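Local atomic coordinates of luciferase-like enzymeAMP-CoA-ligase (PDB entry 4W8O), a protein that probably activates carboxylic acids with ATP as an AMP-forming CoA-ligase of the ANL family, and resembles the beetle luciferases. Residues F210-H221 with R236-A247. Residues are numbered along the deposited sequence; the frame is centred on the assembly and turned at random.
Sequences FYCGYDCRSILH and RTFLDGSTRVFA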
loop_
_atom_site.group_PDB
_atom_site.type_symbol
_atom_site.label_atom_id
_atom_site.label_comp_id
_atom_site.label_asym_id
_atom_site.label_seq_id
_atom_site.Cartn_x
_atom_site.Cartn_y
_atom_site.Cartn_z
ATOM N N PHE A 210 -4.954 10.472 2.265
ATOM C CA PHE A 210 -6.296 11.040 2.372
ATOM C C PHE A 210 -6.310 12.546 2.070
ATOM O O PHE A 210 -7.165 13.020 1.321
ATOM C CB PHE A 210 -6.885 10.775 3.761
ATOM C CG PHE A 210 -8.206 11.451 3.999
ATOM C CD1 PHE A 210 -9.374 10.921 3.476
ATOM C CD2 PHE A 210 -8.280 12.621 4.743
ATOM C CE1 PHE A 210 -10.593 11.545 3.684
ATOM C CE2 PHE A 210 -9.496 13.251 4.961
ATOM C CZ PHE A 210 -10.656 12.708 4.433
ATOM N N TYR A 211 -5.359 13.292 2.634
ATOM C CA TYR A 211 -5.280 14.738 2.386
ATOM C C TYR A 211 -4.737 15.114 1.004
ATOM O O TYR A 211 -4.751 16.287 0.638
ATOM C CB TYR A 211 -4.516 15.452 3.507
ATOM C CG TYR A 211 -5.351 15.513 4.760
ATOM C CD1 TYR A 211 -6.465 16.348 4.830
ATOM C CD2 TYR A 211 -5.069 14.697 5.848
ATOM C CE1 TYR A 211 -7.258 16.390 5.966
ATOM C CE2 TYR A 211 -5.853 14.730 6.989
ATOM C CZ TYR A 211 -6.946 15.577 7.040
ATOM O OH TYR A 211 -7.729 15.609 8.160
ATOM N N CYS A 212 -4.274 14.133 0.234
ATOM C CA CYS A 212 -3.955 14.369 -1.178
ATOM C C CYS A 212 -5.224 14.696 -1.955
ATOM O O CYS A 212 -5.161 15.309 -3.016
ATOM C CB CYS A 212 -3.238 13.173 -1.803
ATOM S SG CYS A 212 -1.517 13.013 -1.280
ATOM N N GLY A 213 -6.367 14.264 -1.423
ATOM C CA GLY A 213 -7.666 14.759 -1.860
ATOM C C GLY A 213 -8.384 13.942 -2.912
ATOM O O GLY A 213 -9.506 14.278 -3.285
ATOM N N TYR A 214 -7.765 12.865 -3.388
ATOM C CA TYR A 214 -8.371 12.082 -4.460
ATOM C C TYR A 214 -9.495 11.167 -3.963
ATOM O O TYR A 214 -9.499 10.724 -2.817
ATOM C CB TYR A 214 -7.315 11.307 -5.270
ATOM C CG TYR A 214 -6.440 10.362 -4.476
ATOM C CD1 TYR A 214 -6.868 9.079 -4.170
ATOM C CD2 TYR A 214 -5.171 10.748 -4.057
ATOM C CE1 TYR A 214 -6.066 8.212 -3.450
ATOM C CE2 TYR A 214 -4.366 9.892 -3.330
ATOM C CZ TYR A 214 -4.820 8.624 -3.029
ATOM O OH TYR A 214 -4.030 7.757 -2.321
ATOM N N ASP A 215 -10.441 10.900 -4.857
ATOM C CA ASP A 215 -11.654 10.136 -4.562
ATOM C C ASP A 215 -11.338 8.643 -4.422
ATOM O O ASP A 215 -10.742 8.055 -5.326
ATOM C CB ASP A 215 -12.652 10.366 -5.707
ATOM C CG ASP A 215 -14.060 9.899 -5.384
ATOM O OD1 ASP A 215 -14.244 9.030 -4.508
ATOM O OD2 ASP A 215 -15.000 10.398 -6.033
ATOM N N CYS A 216 -11.741 8.047 -3.294
ATOM C CA CYS A 216 -11.530 6.618 -3.007
ATOM C C CYS A 216 -12.818 5.896 -2.587
ATOM O O CYS A 216 -12.747 4.785 -2.058
ATOM C CB CYS A 216 -10.526 6.442 -1.858
ATOM S SG CYS A 216 -8.800 6.749 -2.260
ATOM N N ARG A 217 -13.981 6.512 -2.799
ATOM C CA ARG A 217 -15.233 5.975 -2.251
ATOM C C ARG A 217 -15.485 4.528 -2.686
ATOM O O ARG A 217 -15.941 3.698 -1.903
ATOM C CB ARG A 217 -16.415 6.856 -2.644
ATOM C CG ARG A 217 -16.416 8.223 -1.969
ATOM C CD ARG A 217 -17.473 9.132 -2.570
ATOM N NE ARG A 217 -17.205 9.393 -3.983
ATOM C CZ ARG A 217 -18.076 9.901 -4.847
ATOM N NH1 ARG A 217 -19.303 10.232 -4.459
ATOM N NH2 ARG A 217 -17.713 10.088 -6.109
ATOM N N SER A 218 -15.177 4.237 -3.939
ATOM C CA SER A 218 -15.187 2.872 -4.428
ATOM C C SER A 218 -13.973 2.661 -5.351
ATOM O O SER A 218 -13.990 3.048 -6.529
ATOM C CB SER A 218 -16.507 2.590 -5.142
ATOM O OG SER A 218 -16.653 1.199 -5.338
ATOM N N ILE A 219 -12.919 2.061 -4.797
ATOM C CA ILE A 219 -11.631 1.967 -5.485
ATOM C C ILE A 219 -11.269 0.523 -5.841
ATOM O O ILE A 219 -11.307 -0.363 -4.993
ATOM C CB ILE A 219 -10.485 2.637 -4.683
ATOM C CG1 ILE A 219 -9.161 2.537 -5.460
ATOM C CG2 ILE A 219 -10.336 2.028 -3.292
ATOM C CD1 ILE A 219 -8.050 3.416 -4.921
ATOM N N LEU A 220 -10.936 0.309 -7.114
ATOM C CA LEU A 220 -10.502 -0.993 -7.623
ATOM C C LEU A 220 -8.980 -1.033 -7.690
ATOM O O LEU A 220 -8.342 -0.043 -8.055
ATOM C CB LEU A 220 -11.088 -1.251 -9.019
ATOM C CG LEU A 220 -10.645 -2.496 -9.803
ATOM C CD1 LEU A 220 -10.940 -3.781 -9.046
ATOM C CD2 LEU A 220 -11.326 -2.535 -11.165
ATOM N N HIS A 221 -8.395 -2.172 -7.330
ATOM C CA HIS A 221 -6.978 -2.380 -7.580
ATOM C C HIS A 221 -6.681 -3.847 -7.825
ATOM O O HIS A 221 -7.501 -4.719 -7.543
ATOM C CB HIS A 221 -6.147 -1.848 -6.417
ATOM C CG HIS A 221 -6.206 -2.708 -5.202
ATOM N ND1 HIS A 221 -5.150 -3.493 -4.796
ATOM C CD2 HIS A 221 -7.205 -2.934 -4.321
ATOM C CE1 HIS A 221 -5.493 -4.156 -3.706
ATOM N NE2 HIS A 221 -6.736 -3.836 -3.401
ATOM N N ARG A 236 -6.421 3.318 3.628
ATOM C CA ARG A 236 -7.121 4.506 3.150
ATOM C C ARG A 236 -8.635 4.297 3.002
ATOM O O ARG A 236 -9.402 5.209 3.285
ATOM C CB ARG A 236 -6.497 4.987 1.824
ATOM C CG ARG A 236 -7.259 6.062 1.077
ATOM C CD ARG A 236 -7.398 7.358 1.863
ATOM N NE ARG A 236 -8.203 8.315 1.101
ATOM C CZ ARG A 236 -9.534 8.304 1.028
ATOM N NH1 ARG A 236 -10.261 7.405 1.686
ATOM N NH2 ARG A 236 -10.149 9.209 0.289
ATOM N N THR A 237 -9.069 3.112 2.571
ATOM C CA THR A 237 -10.507 2.857 2.442
ATOM C C THR A 237 -11.171 2.677 3.809
ATOM O O THR A 237 -12.312 3.106 4.009
ATOM C CB THR A 237 -10.832 1.645 1.539
ATOM O OG1 THR A 237 -10.212 0.465 2.053
ATOM C CG2 THR A 237 -10.374 1.893 0.101
ATOM N N PHE A 238 -10.466 2.038 4.740
ATOM C CA PHE A 238 -10.950 1.937 6.120
ATOM C C PHE A 238 -11.166 3.329 6.719
ATOM O O PHE A 238 -12.167 3.566 7.389
ATOM C CB PHE A 238 -9.966 1.155 6.993
ATOM C CG PHE A 238 -10.248 -0.317 7.067
ATOM C CD1 PHE A 238 -10.025 -1.142 5.969
ATOM C CD2 PHE A 238 -10.711 -0.887 8.245
ATOM C CE1 PHE A 238 -10.275 -2.501 6.040
ATOM C CE2 PHE A 238 -10.964 -2.247 8.322
ATOM C CZ PHE A 238 -10.749 -3.055 7.220
ATOM N N LEU A 239 -10.240 4.245 6.432
ATOM C CA LEU A 239 -10.184 5.547 7.089
ATOM C C LEU A 239 -11.500 6.314 7.045
ATOM O O LEU A 239 -11.860 6.944 8.034
ATOM C CB LEU A 239 -9.057 6.400 6.488
ATOM C CG LEU A 239 -8.813 7.777 7.130
ATOM C CD1 LEU A 239 -7.330 8.120 7.111
ATOM C CD2 LEU A 239 -9.610 8.876 6.445
ATOM N N ASP A 240 -12.203 6.268 5.913
ATOM C CA ASP A 240 -13.483 6.976 5.750
ATOM C C ASP A 240 -14.633 6.062 5.303
ATOM O O ASP A 240 -15.629 6.528 4.721
ATOM C CB ASP A 240 -13.326 8.154 4.773
ATOM C CG ASP A 240 -13.114 7.714 3.338
ATOM O OD1 ASP A 240 -13.024 6.505 3.057
ATOM O OD2 ASP A 240 -13.047 8.597 2.469
ATOM N N GLY A 241 -14.489 4.766 5.576
ATOM C CA GLY A 241 -15.543 3.802 5.326
ATOM C C GLY A 241 -15.864 3.602 3.861
ATOM O O GLY A 241 -16.995 3.282 3.514
ATOM N N SER A 242 -14.867 3.785 3.004
ATOM C CA SER A 242 -15.018 3.516 1.585
ATOM C C SER A 242 -14.936 2.020 1.307
ATOM O O SER A 242 -14.697 1.219 2.212
ATOM C CB SER A 242 -13.928 4.239 0.810
ATOM O OG SER A 242 -13.999 5.635 1.029
ATOM N N THR A 243 -15.138 1.651 0.047
ATOM C CA THR A 243 -15.149 0.256 -0.368
ATOM C C THR A 243 -13.912 -0.048 -1.203
ATOM O O THR A 243 -13.595 0.692 -2.133
ATOM C CB THR A 243 -16.415 -0.048 -1.193
ATOM O OG1 THR A 243 -17.564 0.192 -0.381
ATOM C CG2 THR A 243 -16.430 -1.496 -1.671
ATOM N N ARG A 244 -13.218 -1.133 -0.858
ATOM C CA ARG A 244 -12.094 -1.624 -1.650
ATOM C C ARG A 244 -12.566 -2.748 -2.569
ATOM O O ARG A 244 -13.161 -3.731 -2.102
ATOM C CB ARG A 244 -10.978 -2.133 -0.738
ATOM C CG ARG A 244 -9.675 -2.476 -1.462
ATOM C CD ARG A 244 -8.532 -2.729 -0.485
ATOM N NE ARG A 244 -8.835 -3.833 0.429
ATOM C CZ ARG A 244 -8.712 -5.128 0.146
ATOM N NH1 ARG A 244 -8.262 -5.534 -1.036
ATOM N NH2 ARG A 244 -9.025 -6.034 1.064
ATOM N N VAL A 245 -12.304 -2.600 -3.866
ATOM C CA VAL A 245 -12.604 -3.646 -4.844
ATOM C C VAL A 245 -11.305 -4.236 -5.402
ATOM O O VAL A 245 -10.355 -3.515 -5.685
ATOM C CB VAL A 245 -13.488 -3.107 -5.986
ATOM C CG1 VAL A 245 -14.030 -4.251 -6.839
ATOM C CG2 VAL A 245 -14.635 -2.270 -5.419
ATOM N N PHE A 246 -11.257 -5.555 -5.530
ATOM C CA PHE A 246 -10.088 -6.210 -6.097
ATOM C C PHE A 246 -10.479 -7.220 -7.170
ATOM O O PHE A 246 -11.608 -7.706 -7.214
ATOM C CB PHE A 246 -9.239 -6.878 -4.999
ATOM C CG PHE A 246 -9.979 -7.913 -4.198
ATOM C CD1 PHE A 246 -10.038 -9.229 -4.629
ATOM C CD2 PHE A 246 -10.620 -7.567 -3.016
ATOM C CE1 PHE A 246 -10.725 -10.182 -3.898
ATOM C CE2 PHE A 246 -11.308 -8.515 -2.279
ATOM C CZ PHE A 246 -11.366 -9.825 -2.726
ATOM N N ALA A 247 -9.524 -7.500 -8.047
ATOM C CA ALA A 247 -9.643 -8.544 -9.042
ATOM C C ALA A 247 -8.247 -9.127 -9.266
ATOM O O ALA A 247 -7.230 -8.432 -9.118
ATOM C CB ALA A 247 -10.225 -7.989 -10.329
HETATM O O HOH W 1 -7.208 10.047 -1.088
HETATM O O HOH W 2 -12.888 8.782 -0.517
#
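V245 N donates to I219 O (2.7 Å) where strands 218-221 and 243-246 run parallel in a beta-alpha-beta crossover through helix 228-239, inside the mixed sheet of the AMP-binding fold. The ladder continues with T243 N to R217 O, I219 N to T243 O and H221 N to V245 O.

L220 and V245 share one face and pack as apolar neighbours, CD1 on CG1 at 3.8 Å; on the other, I219 CG2 presses tightly against T237 CG2.

Between the helix ends, the R236 guanidinium lies between C216 CB over one face and F210 CD1 over the other, the F210 ring being turned 71° from it. A bend at chi2 (62°) between anti torsions at chi1 and chi3 helps bring the group there. L239 CD2 makes a CH-pi contact over the F210 ring, 3.9 Å from its centroid.

R236 NH1 forms a salt bridge to D240 OD2 (3.1 Å), and waters link R236 NE to Y214 O and NH2 to C216 N. A leucine in place of R236 would probably leave the D240 carboxylate without its countercharge and those waters poorly held.

On the sheet, R244 NH1 donates to H221 NE2 at 3.3 Å, within the imidazole plane.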